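Local atomic coordinates of epoxide hydrolase (Aspergillus niger, PDB entry 3G02), a protein that probably hydrolyses epoxides to vicinal diols with an alpha/beta-hydrolase-fold scaffold, here in an enantioselective variant obtained by directed evolution. Residues Y252-S257 with Y315-V319; G117-S121 with W277-Y282; N215-M219 with D349-V353. The protein carries 9 engineered substitutions. All blocks are in the same frame, centred on the assembly; numbering follows the deposited sequence.

How the interactions relate
From the N terminus, the chain first reaches loop 117-121, after strand 110-115, and then loop 215-219, after strand 209-214. It next leaves the sheet for a mostly helical excursion, passing 252-257, 277-282 and 315-319, before strand 340-345 brings it back and loop 349-353 follows. Interaction 3 closes this excursion by joining its two flanking loops, and interaction 1, a contact between two of its helices, lies wholly within it. Interaction 2 closes the longest loop, 117-121 to 277-282, and crosses both others, fastening helix 271-284 to the sheet side. H256 meets W277 and W118 between interactions 1 and 2, while W318 packs on F216 between interactions 1 and 3.

Interaction 1 of 3, residues Y252-S257 with Y315-V319; sequences YAMEHS and YREWV. Engineered in segment 315-319: W318 (natural residue Thr), V319 (natural residue Thr). With FMT (formic acid), chain C.
The phenol ring of Y315 lies against the helix of 252-257 as a knob in a hole formed by Y252, A253, H256 and S257. H256 makes the closest approach: its imidazole stands edge-on over the face of Y315, the planes 87° apart, with H256 ND1 3.3 Å from Y315 CZ. H256 CB lies over the same face in a CH-pi contact, 3.9 Å from the centre of the Y315 ring. A253 suits its place because its short methyl leaves room for the phenol, CB lying 4.0 Å from Y315 CE2.

The hydroxyls of Y252 and Y315 converge on one oxygen of a formic acid, probably from the crystallisation liquor: Y315 OH donates to its O2 at 2.6 Å, and Y252 OH donates to the same O2 at 2.7 Å. Y252 reaches it because its CG sits between the backbone N and carbonyl carbon (chi1 77°), a setting uncommon in helices but tolerable in the first turn; A253 CB lies over one face of its ring. The indole of engineered W318 flanks the formic acid.

Further out, H256 NE2 is hydrogen-bonded to W277 NE1, which fixes the imidazole's rotation and is consistent with ND1 presenting an N-H to the Y315 ring. Where the helices come closest, a water lies 2.9 Å from H256 O and accepts from R316 N, bridging the two backbones. The guanidinium of R316 turns away to D164 and to E47 of the second subunit, tying this helix to the dimer contact.

Two tyrosine hydroxyls directed at a single oxygen are characteristic of the epoxide hydrolase active site, where such a pair is thought to polarise the epoxide oxygen; Y315 is the predicted proton donor, and D193, the predicted nucleophile, is close by.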
ATOM      1  N   TYR A 252       4.834   1.283  -1.048  1.00  4.85           N
ATOM      2  CA  TYR A 252       4.745   0.435   0.144  1.00  5.03           C
ATOM      3  C   TYR A 252       5.137   1.230   1.398  1.00  5.22           C
ATOM      4  O   TYR A 252       4.472   1.136   2.434  1.00  5.66           O
ATOM      5  CB  TYR A 252       5.629  -0.821  -0.005  1.00  5.08           C
ATOM      6  CG  TYR A 252       7.077  -0.497   0.218  1.00  5.24           C
ATOM      7  CD1 TYR A 252       7.810   0.184  -0.757  1.00  5.89           C
ATOM      8  CD2 TYR A 252       7.701  -0.807   1.423  1.00  5.56           C
ATOM      9  CE1 TYR A 252       9.123   0.547  -0.533  1.00  5.57           C
ATOM     10  CE2 TYR A 252       9.010  -0.455   1.653  1.00  6.10           C
ATOM     11  CZ  TYR A 252       9.720   0.223   0.667  1.00  6.01           C
ATOM     12  OH  TYR A 252      11.027   0.594   0.886  1.00  6.81           O
ATOM     13  N   ALA A 253       6.195   2.035   1.275  1.00  5.46           N
ATOM     14  CA  ALA A 253       6.752   2.799   2.386  1.00  5.98           C
ATOM     15  C   ALA A 253       5.787   3.901   2.789  1.00  5.95           C
ATOM     16  O   ALA A 253       5.597   4.173   3.977  1.00  6.02           O
ATOM     17  CB  ALA A 253       8.104   3.399   1.990  1.00  6.59           C
ATOM     18  N   MET A 254       5.164   4.526   1.794  1.00  5.80           N
ATOM     19  CA  MET A 254       4.159   5.552   2.066  1.00  6.55           C
ATOM     20  C   MET A 254       2.953   4.985   2.810  1.00  6.03           C
ATOM     21  O   MET A 254       2.385   5.647   3.676  1.00  6.08           O
ATOM     22  CB  MET A 254       3.728   6.220   0.769  1.00  7.30           C
ATOM     23  CG  MET A 254       4.853   7.017   0.120  1.00  9.67           C
ATOM     24  SD  MET A 254       5.543   8.359   1.100  1.00 20.41           S
ATOM     25  CE  MET A 254       4.092   9.297   1.571  1.00 19.44           C
ATOM     26  N   GLU A 255       2.578   3.750   2.479  1.00  5.57           N
ATOM     27  CA  GLU A 255       1.487   3.081   3.184  1.00  5.32           C
ATOM     28  C   GLU A 255       1.897   2.735   4.616  1.00  5.27           C
ATOM     29  O   GLU A 255       1.132   2.969   5.552  1.00  5.49           O
ATOM     30  CB  GLU A 255       1.019   1.847   2.406  1.00  5.41           C
ATOM     31  CG  GLU A 255      -0.153   1.094   3.050  1.00  6.17           C
ATOM     32  CD  GLU A 255      -1.480   1.843   3.036  1.00  6.81           C
ATOM     33  OE1 GLU A 255      -1.603   2.899   2.376  1.00  6.72           O
ATOM     34  OE2 GLU A 255      -2.426   1.361   3.706  1.00  5.84           O
ATOM     35  N   HIS A 256       3.112   2.216   4.796  1.00  5.63           N
ATOM     36  CA  HIS A 256       3.630   1.945   6.146  1.00  5.65           C
ATOM     37  C   HIS A 256       3.648   3.206   7.011  1.00  6.19           C
ATOM     38  O   HIS A 256       3.358   3.150   8.207  1.00  6.63           O
ATOM     39  CB  HIS A 256       5.069   1.430   6.107  1.00  5.71           C
ATOM     40  CG  HIS A 256       5.261   0.094   5.453  1.00  5.13           C
ATOM     41  ND1 HIS A 256       6.503  -0.499   5.383  1.00  5.37           N
ATOM     42  CD2 HIS A 256       4.400  -0.768   4.860  1.00  5.71           C
ATOM     43  CE1 HIS A 256       6.406  -1.658   4.760  1.00  5.62           C
ATOM     44  NE2 HIS A 256       5.140  -1.848   4.433  1.00  5.18           N
ATOM     45  N   SER A 257       4.016   4.326   6.393  0.75  5.93           N
ATOM     46  CA  SER A 257       4.134   5.597   7.101  0.75  6.17           C
ATOM     47  C   SER A 257       2.773   6.150   7.498  0.75  6.27           C
ATOM     48  O   SER A 257       2.531   6.469   8.664  0.75  6.64           O
ATOM     49  CB  SER A 257       4.866   6.617   6.235  0.75  6.28           C
ATOM     50  OG  SER A 257       4.832   7.895   6.846  0.75  6.56           O
ATOM     51  N   TYR A 315       8.405   3.859  10.151  1.00  8.20           N
ATOM     52  CA  TYR A 315       8.211   4.464   8.834  1.00  7.67           C
ATOM     53  C   TYR A 315       7.667   5.888   8.867  1.00  8.19           C
ATOM     54  O   TYR A 315       8.057   6.713   8.050  1.00  8.44           O
ATOM     55  CB  TYR A 315       7.344   3.578   7.941  1.00  7.20           C
ATOM     56  CG  TYR A 315       8.131   2.471   7.289  1.00  6.60           C
ATOM     57  CD1 TYR A 315       8.446   1.311   7.994  1.00  6.05           C
ATOM     58  CD2 TYR A 315       8.576   2.589   5.971  1.00  5.79           C
ATOM     59  CE1 TYR A 315       9.178   0.290   7.398  1.00  5.76           C
ATOM     60  CE2 TYR A 315       9.310   1.578   5.367  1.00  6.60           C
ATOM     61  CZ  TYR A 315       9.609   0.433   6.088  1.00  6.11           C
ATOM     62  OH  TYR A 315      10.332  -0.581   5.502  1.00  6.53           O
ATOM     63  N   ARG A 316       6.779   6.180   9.811  1.00  8.73           N
ATOM     64  CA  ARG A 316       6.218   7.533   9.900  1.00  9.64           C
ATOM     65  C   ARG A 316       7.275   8.588  10.240  1.00 10.44           C
ATOM     66  O   ARG A 316       7.063   9.772   9.985  1.00 10.67           O
ATOM     67  CB  ARG A 316       5.030   7.592  10.859  1.00  9.45           C
ATOM     68  CG  ARG A 316       5.297   7.080  12.256  1.00  9.71           C
ATOM     69  CD  ARG A 316       4.002   7.084  13.021  1.00 10.43           C
ATOM     70  NE  ARG A 316       4.071   6.433  14.326  1.00 10.98           N
ATOM     71  CZ  ARG A 316       3.840   5.141  14.541  1.00 11.11           C
ATOM     72  NH1 ARG A 316       3.556   4.327  13.530  1.00 10.24           N
ATOM     73  NH2 ARG A 316       3.902   4.656  15.773  1.00 11.62           N
ATOM     74  N   GLU A 317       8.407   8.151  10.791  1.00 11.02           N
ATOM     75  CA  GLU A 317       9.564   9.032  11.001  1.00 12.13           C
ATOM     76  C   GLU A 317      10.634   8.866   9.919  1.00 12.66           C
ATOM     77  O   GLU A 317      11.325   9.826   9.570  1.00 13.22           O
ATOM     78  CB  GLU A 317      10.194   8.788  12.371  1.00 12.24           C
ATOM     79  CG  GLU A 317       9.320   9.179  13.547  1.00 13.65           C
ATOM     80  CD  GLU A 317      10.094   9.281  14.849  1.00 16.09           C
ATOM     81  OE1 GLU A 317      11.251   8.806  14.898  1.00 17.26           O
ATOM     82  OE2 GLU A 317       9.539   9.842  15.819  1.00 18.10           O
ATOM     83  N   TRP A 318      10.780   7.650   9.397  1.00 13.21           N
ATOM     84  CA  TRP A 318      11.865   7.337   8.460  1.00 14.13           C
ATOM     85  C   TRP A 318      11.628   7.858   7.039  1.00 14.92           C
ATOM     86  O   TRP A 318      12.573   8.288   6.374  1.00 14.95           O
ATOM     87  CB  TRP A 318      12.136   5.827   8.453  1.00 13.98           C
ATOM     88  CG  TRP A 318      13.376   5.394   7.704  1.00 13.90           C
ATOM     89  CD1 TRP A 318      14.672   5.757   7.966  1.00 13.86           C
ATOM     90  CD2 TRP A 318      13.430   4.490   6.596  1.00 13.44           C
ATOM     91  NE1 TRP A 318      15.524   5.143   7.080  1.00 13.57           N
ATOM     92  CE2 TRP A 318      14.789   4.361   6.228  1.00 13.85           C
ATOM     93  CE3 TRP A 318      12.461   3.779   5.872  1.00 13.78           C
ATOM     94  CZ2 TRP A 318      15.204   3.549   5.168  1.00 13.94           C
ATOM     95  CZ3 TRP A 318      12.874   2.977   4.817  1.00 14.05           C
ATOM     96  CH2 TRP A 318      14.237   2.867   4.478  1.00 14.31           C
ATOM     97  N   VAL A 319      10.375   7.806   6.592  0.50 15.42           N
ATOM     98  CA  VAL A 319       9.999   8.278   5.258  0.50 16.15           C
ATOM     99  C   VAL A 319      10.318   9.779   5.047  0.50 17.10           C
ATOM    100  O   VAL A 319      10.927  10.132   4.033  0.50 17.21           O
ATOM    101  CB  VAL A 319       8.524   7.906   4.911  0.50 15.99           C
ATOM    102  CG1 VAL A 319       8.045   8.631   3.664  0.50 15.69           C
ATOM    103  CG2 VAL A 319       8.389   6.399   4.725  0.50 15.55           C
TER
HETATM  104  C   FMT C 408      12.856  -0.336   3.712  1.00  8.42           C
HETATM  105  O1  FMT C 408      13.791  -0.234   2.925  1.00  8.55           O
HETATM  106  O2  FMT C 408      11.700  -0.048   3.397  1.00  8.44           O
HETATM  107  O   HOH W   1       4.689   3.992  10.680  1.00  8.32           O

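Interaction 2 of 3, residues G117-S121 with W277-Y282; sequences GWPGS and WIGEKY
W118 reaches helix 271-284 with the far rim of its six-membered ring. Its CH2 comes within 3.9 Å of W277 CD1, and the two indoles meet rim to rim, planes 75° apart, with neither lying over the other. The adjoining CZ2 of W118 rests 3.8 Å from I278 CG1. The W118 indole extends away from its loop far enough to reach the helix because chi1, at -174°, sets CG trans to the residue's own N, while that backbone N remains behind to donate a hydrogen bond to D193 OD2.

P119 follows through a cis peptide bond, which proline tolerates more readily than other residues. The kink folds its ring back so that P119 CB sits over the W118 indole, 3.5 Å above the plane. The same P119 CB packs on I278 CG2 at 3.7 Å; a beta-branched side chain suits this site, since one branch serves the tryptophan and the other the proline. P119 CG meets the Y282 ring at CE2, 3.9 Å away, and Y282 in turn stacks on F376.

G120 CA passes 4.0 Å from Y282 OH, and its carbonyl accepts from Y302 OH.

The cis proline of the family's HGXP motif, with the backbone N of W118 directed at D193, the predicted nucleophile, is consistent with the oxyanion hole of alpha/beta-fold epoxide hydrolases.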
ATOM      1  N   GLY A 117      17.123  -3.968   8.937  1.00  7.47           N
ATOM      2  CA  GLY A 117      15.983  -3.096   8.679  1.00  7.19           C
ATOM      3  C   GLY A 117      14.774  -3.923   8.275  1.00  6.75           C
ATOM      4  O   GLY A 117      14.612  -5.072   8.716  1.00  6.90           O
ATOM      5  N   TRP A 118      13.924  -3.335   7.436  1.00  6.70           N
ATOM      6  CA  TRP A 118      12.697  -3.985   6.980  1.00  6.51           C
ATOM      7  C   TRP A 118      12.844  -4.298   5.494  1.00  6.60           C
ATOM      8  O   TRP A 118      13.303  -3.442   4.743  1.00  6.39           O
ATOM      9  CB  TRP A 118      11.498  -3.047   7.199  1.00  6.71           C
ATOM     10  CG  TRP A 118      10.179  -3.704   6.884  1.00  6.23           C
ATOM     11  CD1 TRP A 118       9.305  -4.260   7.777  1.00  6.77           C
ATOM     12  CD2 TRP A 118       9.596  -3.892   5.583  1.00  6.33           C
ATOM     13  NE1 TRP A 118       8.220  -4.789   7.116  1.00  6.29           N
ATOM     14  CE2 TRP A 118       8.373  -4.574   5.770  1.00  6.21           C
ATOM     15  CE3 TRP A 118       9.991  -3.550   4.279  1.00  6.77           C
ATOM     16  CZ2 TRP A 118       7.547  -4.931   4.699  1.00  6.31           C
ATOM     17  CZ3 TRP A 118       9.166  -3.897   3.215  1.00  6.21           C
ATOM     18  CH2 TRP A 118       7.956  -4.581   3.433  1.00  6.48           C
ATOM     19  N   PRO A 119      12.404  -5.494   5.040  1.00  6.45           N
ATOM     20  CA  PRO A 119      11.741  -6.587   5.746  1.00  6.76           C
ATOM     21  C   PRO A 119      12.723  -7.641   6.231  1.00  7.08           C
ATOM     22  O   PRO A 119      12.446  -8.843   6.147  1.00  7.89           O
ATOM     23  CB  PRO A 119      10.842  -7.174   4.664  1.00  6.33           C
ATOM     24  CG  PRO A 119      11.671  -7.042   3.408  1.00  6.37           C
ATOM     25  CD  PRO A 119      12.529  -5.793   3.597  1.00  6.55           C
ATOM     26  N   GLY A 120      13.858  -7.186   6.746  1.00  7.25           N
ATOM     27  CA  GLY A 120      14.879  -8.084   7.252  1.00  7.37           C
ATOM     28  C   GLY A 120      14.745  -8.435   8.720  1.00  7.47           C
ATOM     29  O   GLY A 120      13.691  -8.249   9.342  1.00  6.96           O
ATOM     30  N   SER A 121      15.834  -8.956   9.275  1.00  7.19           N
ATOM     31  CA  SER A 121      15.867  -9.412  10.658  1.00  7.87           C
ATOM     32  C   SER A 121      17.292  -9.807  11.012  1.00  7.85           C
ATOM     33  O   SER A 121      18.190  -9.769  10.169  1.00  8.16           O
ATOM     34  CB  SER A 121      14.952 -10.623  10.851  1.00  7.63           C
ATOM     35  OG  SER A 121      15.502 -11.758  10.205  1.00  8.96           O
ATOM     36  N   TRP A 277       3.321  -9.042  -0.445  1.00  5.38           N
ATOM     37  CA  TRP A 277       3.834  -7.712  -0.116  1.00  5.24           C
ATOM     38  C   TRP A 277       5.340  -7.728   0.131  1.00  5.65           C
ATOM     39  O   TRP A 277       6.075  -6.883  -0.397  1.00  6.05           O
ATOM     40  CB  TRP A 277       3.107  -7.201   1.118  1.00  5.22           C
ATOM     41  CG  TRP A 277       3.365  -5.768   1.515  1.00  5.29           C
ATOM     42  CD1 TRP A 277       4.314  -5.314   2.392  1.00  5.28           C
ATOM     43  CD2 TRP A 277       2.621  -4.613   1.097  1.00  5.24           C
ATOM     44  NE1 TRP A 277       4.208  -3.948   2.541  1.00  5.25           N
ATOM     45  CE2 TRP A 277       3.179  -3.493   1.760  1.00  4.57           C
ATOM     46  CE3 TRP A 277       1.538  -4.414   0.231  1.00  4.94           C
ATOM     47  CZ2 TRP A 277       2.690  -2.195   1.580  1.00  4.98           C
ATOM     48  CZ3 TRP A 277       1.055  -3.121   0.045  1.00  5.61           C
ATOM     49  CH2 TRP A 277       1.637  -2.028   0.714  1.00  4.51           C
ATOM     50  N   ILE A 278       5.794  -8.678   0.946  1.00  5.45           N
ATOM     51  CA  ILE A 278       7.210  -8.772   1.300  1.00  5.80           C
ATOM     52  C   ILE A 278       8.011  -9.462   0.193  1.00  5.49           C
ATOM     53  O   ILE A 278       9.126  -9.036  -0.136  1.00  5.69           O
ATOM     54  CB  ILE A 278       7.400  -9.462   2.671  1.00  5.73           C
ATOM     55  CG1 ILE A 278       6.856  -8.545   3.773  1.00  6.16           C
ATOM     56  CG2 ILE A 278       8.865  -9.818   2.910  1.00  6.69           C
ATOM     57  CD1 ILE A 278       7.033  -9.060   5.185  1.00  6.60           C
ATOM     58  N   GLY A 279       7.440 -10.517  -0.383  1.00  5.75           N
ATOM     59  CA  GLY A 279       8.093 -11.247  -1.465  1.00  5.69           C
ATOM     60  C   GLY A 279       8.441 -10.358  -2.641  1.00  5.60           C
ATOM     61  O   GLY A 279       9.490 -10.525  -3.257  1.00  6.12           O
ATOM     62  N   GLU A 280       7.570  -9.398  -2.953  1.00  5.60           N
ATOM     63  CA  GLU A 280       7.863  -8.453  -4.034  1.00  5.93           C
ATOM     64  C   GLU A 280       9.223  -7.803  -3.824  1.00  6.00           C
ATOM     65  O   GLU A 280       9.989  -7.629  -4.771  1.00  6.15           O
ATOM     66  CB  GLU A 280       6.800  -7.368  -4.138  1.00  6.18           C
ATOM     67  CG  GLU A 280       6.989  -6.481  -5.365  1.00  6.58           C
ATOM     68  CD  GLU A 280       6.307  -5.147  -5.217  1.00  6.36           C
ATOM     69  OE1 GLU A 280       5.064  -5.124  -5.118  1.00  6.50           O
ATOM     70  OE2 GLU A 280       7.016  -4.114  -5.209  1.00  6.59           O
ATOM     71  N   LYS A 281       9.517  -7.456  -2.576  1.00  6.02           N
ATOM     72  CA  LYS A 281      10.766  -6.770  -2.258  1.00  6.40           C
ATOM     73  C   LYS A 281      11.970  -7.704  -2.289  1.00  6.87           C
ATOM     74  O   LYS A 281      13.038  -7.325  -2.762  1.00  6.59           O
ATOM     75  CB  LYS A 281      10.654  -6.013  -0.928  1.00  6.58           C
ATOM     76  CG  LYS A 281       9.453  -5.046  -0.850  1.00  6.51           C
ATOM     77  CD  LYS A 281       9.252  -4.228  -2.139  1.00  6.05           C
ATOM     78  CE  LYS A 281       8.161  -3.176  -1.968  1.00  6.70           C
ATOM     79  NZ  LYS A 281       7.882  -2.435  -3.241  1.00  6.67           N
ATOM     80  N   TYR A 282      11.800  -8.936  -1.814  1.00  7.15           N
ATOM     81  CA  TYR A 282      12.875  -9.916  -1.961  1.00  8.34           C
ATOM     82  C   TYR A 282      13.170 -10.244  -3.422  1.00  8.40           C
ATOM     83  O   TYR A 282      14.288 -10.644  -3.750  1.00  8.84           O
ATOM     84  CB  TYR A 282      12.592 -11.187  -1.159  1.00  9.16           C
ATOM     85  CG  TYR A 282      12.921 -11.055   0.309  1.00  9.80           C
ATOM     86  CD1 TYR A 282      14.249 -11.022   0.750  1.00 11.45           C
ATOM     87  CD2 TYR A 282      11.909 -10.961   1.263  1.00 11.65           C
ATOM     88  CE1 TYR A 282      14.558 -10.897   2.102  1.00 11.70           C
ATOM     89  CE2 TYR A 282      12.210 -10.838   2.618  1.00 11.40           C
ATOM     90  CZ  TYR A 282      13.527 -10.808   3.032  1.00 12.07           C
ATOM     91  OH  TYR A 282      13.832 -10.681   4.373  1.00 12.35           O
TER

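Interaction 3 of 3, residues N215-M219 with D349-V353; sequences NFCNM and DLVPV. Engineered in segment 215-219: F216 (natural residue Leu), N218 (natural residue Ala). Engineered in segment 349-353: V351 (natural residue Cys). With FMT (formic acid), chain D.
This contact holds the probable acid of the catalytic triad: D349 meets N215 and F216 in loops that follow neighbouring strands of the alpha/beta-hydrolase sheet. D349 OD1 is hydrogen-bonded to ND1 of H375, a predicted active-site residue, and also accepts from L350 N at 2.7 Å, on the anti side of the carboxylate. The engineered F216 brings its ring edge to this oxygen, CD1 lying 3.5 Å from D349 OD1 with ring and carboxylate planes 54° apart. D349 OD2 sits 3.1 Å from N215 O, two acceptors held close without a bond.

Farther along the ring, F216 CZ touches CG2 of engineered V351 at 3.6 Å. The F216 torsion (chi1 -174°) swings the ring toward 349-353, so that CD1 faces D349 and CZ faces V351. A water joins the backbones, accepting from C217 N at 2.9 Å and donating to V351 O. P352 centres an inverse gamma turn, its constrained ring suiting so tight a bend, and V353 then packs with CG2 4.1 Å from M219 CG. On 215-219, the backbone N of engineered N218 donates to a second formic acid, which R200 also binds.

The chemistry implies a carboxylate held on one oxygen, with the engineered phenylalanine at its side: two hydrogen bonds, from L350 N and with H375 ND1, grip D349 OD1 and set the carboxylate's rotation, while F216 packs against it and is itself backed by L350 and V351, consistent with a role in orienting H375.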
ATOM      1  N   ASN A 215      25.996   0.495   4.921  1.00 10.49           N
ATOM      2  CA  ASN A 215      25.890   0.087   3.517  1.00 10.54           C
ATOM      3  C   ASN A 215      24.625   0.638   2.852  1.00 10.75           C
ATOM      4  O   ASN A 215      24.191   0.143   1.808  1.00 10.71           O
ATOM      5  CB  ASN A 215      25.995  -1.435   3.349  1.00 10.46           C
ATOM      6  CG  ASN A 215      24.879  -2.184   4.049  1.00 10.79           C
ATOM      7  OD1 ASN A 215      23.885  -2.564   3.429  1.00 13.04           O
ATOM      8  ND2 ASN A 215      25.038  -2.401   5.343  1.00 10.41           N
ATOM      9  N   PHE A 216      24.056   1.676   3.461  1.00 10.91           N
ATOM     10  CA  PHE A 216      22.833   2.297   2.977  1.00 11.48           C
ATOM     11  C   PHE A 216      22.755   3.713   3.519  1.00 12.13           C
ATOM     12  O   PHE A 216      23.027   3.937   4.698  1.00 11.77           O
ATOM     13  CB  PHE A 216      21.628   1.486   3.470  1.00 11.51           C
ATOM     14  CG  PHE A 216      20.306   1.938   2.909  1.00 11.49           C
ATOM     15  CD1 PHE A 216      19.806   1.376   1.737  1.00 11.45           C
ATOM     16  CD2 PHE A 216      19.547   2.902   3.569  1.00 11.09           C
ATOM     17  CE1 PHE A 216      18.574   1.785   1.220  1.00 11.67           C
ATOM     18  CE2 PHE A 216      18.320   3.318   3.053  1.00 11.42           C
ATOM     19  CZ  PHE A 216      17.832   2.752   1.882  1.00 11.54           C
ATOM     20  N   CYS A 217      22.395   4.661   2.658  1.00 13.68           N
ATOM     21  CA  CYS A 217      22.147   6.037   3.085  1.00 14.76           C
ATOM     22  C   CYS A 217      20.875   6.565   2.438  1.00 15.32           C
ATOM     23  O   CYS A 217      20.735   6.533   1.219  1.00 15.38           O
ATOM     24  CB  CYS A 217      23.336   6.947   2.758  1.00 14.58           C
ATOM     25  SG  CYS A 217      23.119   8.655   3.356  1.00 16.21           S
ATOM     26  N   ASN A 218      19.967   7.058   3.278  1.00 16.54           N
ATOM     27  CA  ASN A 218      18.617   7.463   2.881  1.00 17.80           C
ATOM     28  C   ASN A 218      18.501   8.934   2.451  1.00 18.40           C
ATOM     29  O   ASN A 218      17.399   9.436   2.213  1.00 18.62           O
ATOM     30  CB  ASN A 218      17.650   7.172   4.041  1.00 18.14           C
ATOM     31  CG  ASN A 218      16.194   7.104   3.603  1.00 19.35           C
ATOM     32  OD1 ASN A 218      15.293   7.511   4.344  1.00 21.03           O
ATOM     33  ND2 ASN A 218      15.954   6.575   2.407  1.00 20.32           N
ATOM     34  N   MET A 219      19.641   9.610   2.336  1.00 19.09           N
ATOM     35  CA  MET A 219      19.683  11.043   2.027  1.00 19.80           C
ATOM     36  C   MET A 219      19.102  11.404   0.658  1.00 21.02           C
ATOM     37  O   MET A 219      19.073  10.582  -0.260  1.00 21.16           O
ATOM     38  CB  MET A 219      21.128  11.548   2.097  1.00 19.67           C
ATOM     39  CG  MET A 219      21.989  11.107   0.908  1.00 19.30           C
ATOM     40  SD  MET A 219      23.696  11.651   0.985  1.00 18.23           S
ATOM     41  CE  MET A 219      23.508  13.420   0.742  1.00 18.17           C
ATOM     42  N   ASP A 349      21.554  -1.469  -4.910  1.00 13.65           N
ATOM     43  CA  ASP A 349      20.811  -1.036  -3.736  1.00 12.93           C
ATOM     44  C   ASP A 349      19.710  -0.057  -4.169  1.00 12.56           C
ATOM     45  O   ASP A 349      19.671   0.372  -5.322  1.00 12.55           O
ATOM     46  CB  ASP A 349      21.748  -0.394  -2.717  1.00 13.20           C
ATOM     47  CG  ASP A 349      21.288  -0.601  -1.283  1.00 13.49           C
ATOM     48  OD1 ASP A 349      20.072  -0.782  -1.044  1.00 13.34           O
ATOM     49  OD2 ASP A 349      22.145  -0.571  -0.383  1.00 15.15           O
ATOM     50  N   LEU A 350      18.822   0.284  -3.241  1.00 11.95           N
ATOM     51  CA  LEU A 350      17.594   1.016  -3.567  1.00 11.82           C
ATOM     52  C   LEU A 350      17.834   2.458  -3.985  1.00 11.91           C
ATOM     53  O   LEU A 350      17.213   2.949  -4.927  1.00 11.76           O
ATOM     54  CB  LEU A 350      16.623   0.989  -2.379  1.00 11.43           C
ATOM     55  CG  LEU A 350      16.352  -0.386  -1.762  1.00 11.17           C
ATOM     56  CD1 LEU A 350      15.403  -0.265  -0.583  1.00 11.12           C
ATOM     57  CD2 LEU A 350      15.793  -1.329  -2.816  1.00 11.16           C
ATOM     58  N   VAL A 351      18.735   3.129  -3.278  1.00 12.06           N
ATOM     59  CA  VAL A 351      18.933   4.562  -3.451  1.00 12.61           C
ATOM     60  C   VAL A 351      20.439   4.843  -3.504  1.00 12.51           C
ATOM     61  O   VAL A 351      21.013   5.400  -2.564  1.00 12.51           O
ATOM     62  CB  VAL A 351      18.199   5.365  -2.345  1.00 12.71           C
ATOM     63  CG1 VAL A 351      16.695   5.352  -2.598  1.00 13.58           C
ATOM     64  CG2 VAL A 351      18.489   4.797  -0.956  1.00 13.22           C
ATOM     65  N   PRO A 352      21.085   4.430  -4.612  1.00 12.78           N
ATOM     66  CA  PRO A 352      22.546   4.403  -4.679  1.00 13.20           C
ATOM     67  C   PRO A 352      23.182   5.774  -4.902  1.00 13.56           C
ATOM     68  O   PRO A 352      23.692   6.069  -5.990  1.00 14.15           O
ATOM     69  CB  PRO A 352      22.833   3.429  -5.829  1.00 13.20           C
ATOM     70  CG  PRO A 352      21.609   3.437  -6.675  1.00 13.45           C
ATOM     71  CD  PRO A 352      20.458   3.959  -5.862  1.00 12.78           C
ATOM     72  N   VAL A 353      23.149   6.591  -3.851  1.00 13.90           N
ATOM     73  CA  VAL A 353      23.774   7.912  -3.842  1.00 14.07           C
ATOM     74  C   VAL A 353      25.299   7.765  -3.871  1.00 14.37           C
ATOM     75  O   VAL A 353      25.836   6.798  -3.324  1.00 14.42           O
ATOM     76  CB  VAL A 353      23.315   8.771  -2.623  1.00 13.88           C
ATOM     77  CG1 VAL A 353      21.855   9.163  -2.772  1.00 14.13           C
ATOM     78  CG2 VAL A 353      23.542   8.046  -1.301  1.00 13.86           C
TER
HETATM   79  C   FMT D 409      21.204   6.927   6.954  1.00 18.33           C
HETATM   80  O1  FMT D 409      20.420   6.485   6.114  1.00 17.69           O
HETATM   81  O2  FMT D 409      21.992   7.848   6.734  1.00 18.49           O
HETATM   82  O   HOH W   2      22.426   4.325  -0.202  1.00 11.30           O